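Nuclear import protein MOG1 (Saccharomyces cerevisiae, PDB 1EQ6) binds the Ran GTPase GSP1 and takes part in the Ran system for nuclear protein import and poly(A)+ mRNA export. Local coordinates at residues F22-T27 and T34-V39. Numbering follows the deposited sequence.
Sequences FIDAST and TQEVYV
An antiparallel beta hairpin joins the short edge strand 22-24 to strand 35-40, with Ile23 and Val39 as its hydrogen-bonded pair: Ile23 N gives to Val39 O at 2.9 Å, and Val39 N returns a bond to Ile23 O. One step on, Asp24 and Tyr38 form the non-hydrogen-bonded pair. Here Asp24 CA packs over one face of the Tyr38 ring in a CH-pi contact, 3.8 Å from the ring centroid, while Asp24 CB meets Tyr38 CE2 over the same face. After this, strand 22-24 turns off into a 3-10 segment, yet Ala25 N still reaches Val37 O at 2.8 Å and Ala25 CB rests against Val37 CG1.

With CG anti to the backbone N (chi1 169°), the Asp24 carboxylate sits beside its own carbonyl carbon, where OD1 can reach Ser26 and close an Asx turn: it takes Ser26 N from well above its plane and Ser26 OG on the syn side, both from the same face. Water 1 ties this OD1 to Glu36 OE1 and Val37 N, bridging two acidic groups 4.4 Å apart (Asp24 OD1 to Glu36 OE1); Glu36 OE2 is held by Tyr10 N. Replacing the carboxylate with an alanine's methyl would probably leave Ser26 N without its acceptor and cost water 1 one of its two carboxylate partners. Strand 35-40 pairs onward with strand 57-64, making this hairpin the margin of the large antiparallel sheet of the Mog1 alpha-beta fold.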
loop_
_atom_site.group_PDB
_atom_site.type_symbol
_atom_site.label_atom_id
_atom_site.label_comp_id
_atom_site.label_asym_id
_atom_site.label_seq_id
_atom_site.Cartn_x
_atom_site.Cartn_y
_atom_site.Cartn_z
ATOM N N PHE A 22 10.204 10.994 0.282
ATOM C CA PHE A 22 10.155 9.576 0.633
ATOM C C PHE A 22 11.488 8.984 0.225
ATOM O O PHE A 22 11.936 9.143 -0.912
ATOM C CB PHE A 22 9.007 8.859 -0.090
ATOM C CG PHE A 22 7.712 8.915 0.654
ATOM C CD1 PHE A 22 7.067 10.129 0.857
ATOM C CD2 PHE A 22 7.154 7.755 1.196
ATOM C CE1 PHE A 22 5.896 10.188 1.587
ATOM C CE2 PHE A 22 5.968 7.800 1.939
ATOM C CZ PHE A 22 5.335 8.998 2.141
ATOM N N ILE A 23 12.119 8.315 1.174
ATOM C CA ILE A 23 13.434 7.728 0.972
ATOM C C ILE A 23 13.379 6.224 0.745
ATOM O O ILE A 23 12.577 5.526 1.354
ATOM C CB ILE A 23 14.324 8.020 2.221
ATOM C CG1 ILE A 23 14.563 9.533 2.349
ATOM C CG2 ILE A 23 15.636 7.251 2.158
ATOM C CD1 ILE A 23 14.828 10.280 1.033
ATOM N N ASP A 24 14.254 5.740 -0.128
ATOM C CA ASP A 24 14.380 4.321 -0.414
ATOM C C ASP A 24 15.062 3.750 0.834
ATOM O O ASP A 24 16.222 4.095 1.146
ATOM C CB ASP A 24 15.241 4.164 -1.669
ATOM C CG ASP A 24 15.680 2.735 -1.928
ATOM O OD1 ASP A 24 15.352 1.820 -1.146
ATOM O OD2 ASP A 24 16.380 2.550 -2.944
ATOM N N ALA A 25 14.337 2.911 1.577
ATOM C CA ALA A 25 14.881 2.347 2.809
ATOM C C ALA A 25 16.096 1.457 2.572
ATOM O O ALA A 25 16.922 1.272 3.476
ATOM C CB ALA A 25 13.779 1.564 3.580
ATOM N N SER A 26 16.225 0.911 1.369
ATOM C CA SER A 26 17.381 0.057 1.082
ATOM C C SER A 26 18.689 0.849 1.091
ATOM O O SER A 26 19.766 0.267 1.131
ATOM C CB SER A 26 17.210 -0.694 -0.255
ATOM O OG SER A 26 17.251 0.146 -1.387
ATOM N N THR A 27 18.613 2.178 1.064
ATOM C CA THR A 27 19.851 2.960 1.104
ATOM C C THR A 27 20.463 2.909 2.506
ATOM O O THR A 27 21.627 3.268 2.701
ATOM C CB THR A 27 19.630 4.429 0.738
ATOM O OG1 THR A 27 18.791 5.041 1.716
ATOM C CG2 THR A 27 19.002 4.547 -0.638
ATOM N N THR A 34 12.506 -9.560 -2.828
ATOM C CA THR A 34 11.321 -9.277 -3.644
ATOM C C THR A 34 10.651 -7.949 -3.322
ATOM O O THR A 34 9.628 -7.635 -3.914
ATOM C CB THR A 34 10.260 -10.362 -3.487
ATOM O OG1 THR A 34 9.837 -10.414 -2.119
ATOM C CG2 THR A 34 10.825 -11.731 -3.913
ATOM N N GLN A 35 11.234 -7.177 -2.411
ATOM C CA GLN A 35 10.635 -5.885 -2.019
ATOM C C GLN A 35 11.404 -4.596 -2.286
ATOM O O GLN A 35 12.630 -4.594 -2.380
ATOM C CB GLN A 35 10.344 -5.894 -0.516
ATOM C CG GLN A 35 9.132 -6.691 -0.086
ATOM C CD GLN A 35 9.004 -6.737 1.437
ATOM O OE1 GLN A 35 9.661 -5.976 2.155
ATOM N NE2 GLN A 35 8.161 -7.623 1.924
ATOM N N GLU A 36 10.653 -3.501 -2.411
ATOM C CA GLU A 36 11.216 -2.161 -2.493
ATOM C C GLU A 36 10.431 -1.468 -1.360
ATOM O O GLU A 36 9.215 -1.679 -1.218
ATOM C CB GLU A 36 10.978 -1.520 -3.857
ATOM C CG GLU A 36 11.811 -2.156 -4.962
ATOM C CD GLU A 36 13.336 -1.872 -4.864
ATOM O OE1 GLU A 36 13.846 -1.394 -3.817
ATOM O OE2 GLU A 36 14.031 -2.148 -5.858
ATOM N N VAL A 37 11.123 -0.688 -0.538
ATOM C CA VAL A 37 10.487 -0.046 0.621
ATOM C C VAL A 37 10.890 1.411 0.654
ATOM O O VAL A 37 12.067 1.730 0.551
ATOM C CB VAL A 37 10.955 -0.697 1.954
ATOM C CG1 VAL A 37 10.305 0.020 3.166
ATOM C CG2 VAL A 37 10.629 -2.239 1.958
ATOM N N TYR A 38 9.898 2.284 0.779
ATOM C CA TYR A 38 10.126 3.729 0.835
ATOM C C TYR A 38 9.407 4.266 2.044
ATOM O O TYR A 38 8.244 3.928 2.252
ATOM C CB TYR A 38 9.591 4.419 -0.438
ATOM C CG TYR A 38 10.503 4.274 -1.640
ATOM C CD1 TYR A 38 10.592 3.068 -2.328
ATOM C CD2 TYR A 38 11.291 5.347 -2.077
ATOM C CE1 TYR A 38 11.444 2.923 -3.416
ATOM C CE2 TYR A 38 12.143 5.218 -3.174
ATOM C CZ TYR A 38 12.215 3.997 -3.834
ATOM O OH TYR A 38 13.071 3.829 -4.900
ATOM N N VAL A 39 10.093 5.089 2.850
ATOM C CA VAL A 39 9.481 5.648 4.043
ATOM C C VAL A 39 9.507 7.168 3.987
ATOM O O VAL A 39 10.438 7.772 3.440
ATOM C CB VAL A 39 10.199 5.168 5.347
ATOM C CG1 VAL A 39 10.194 3.628 5.410
ATOM C CG2 VAL A 39 11.657 5.680 5.382
HETATM O O HOH W 1 13.763 -0.395 -1.378
HETATM O O HOH W 2 16.942 -1.486 -3.661
#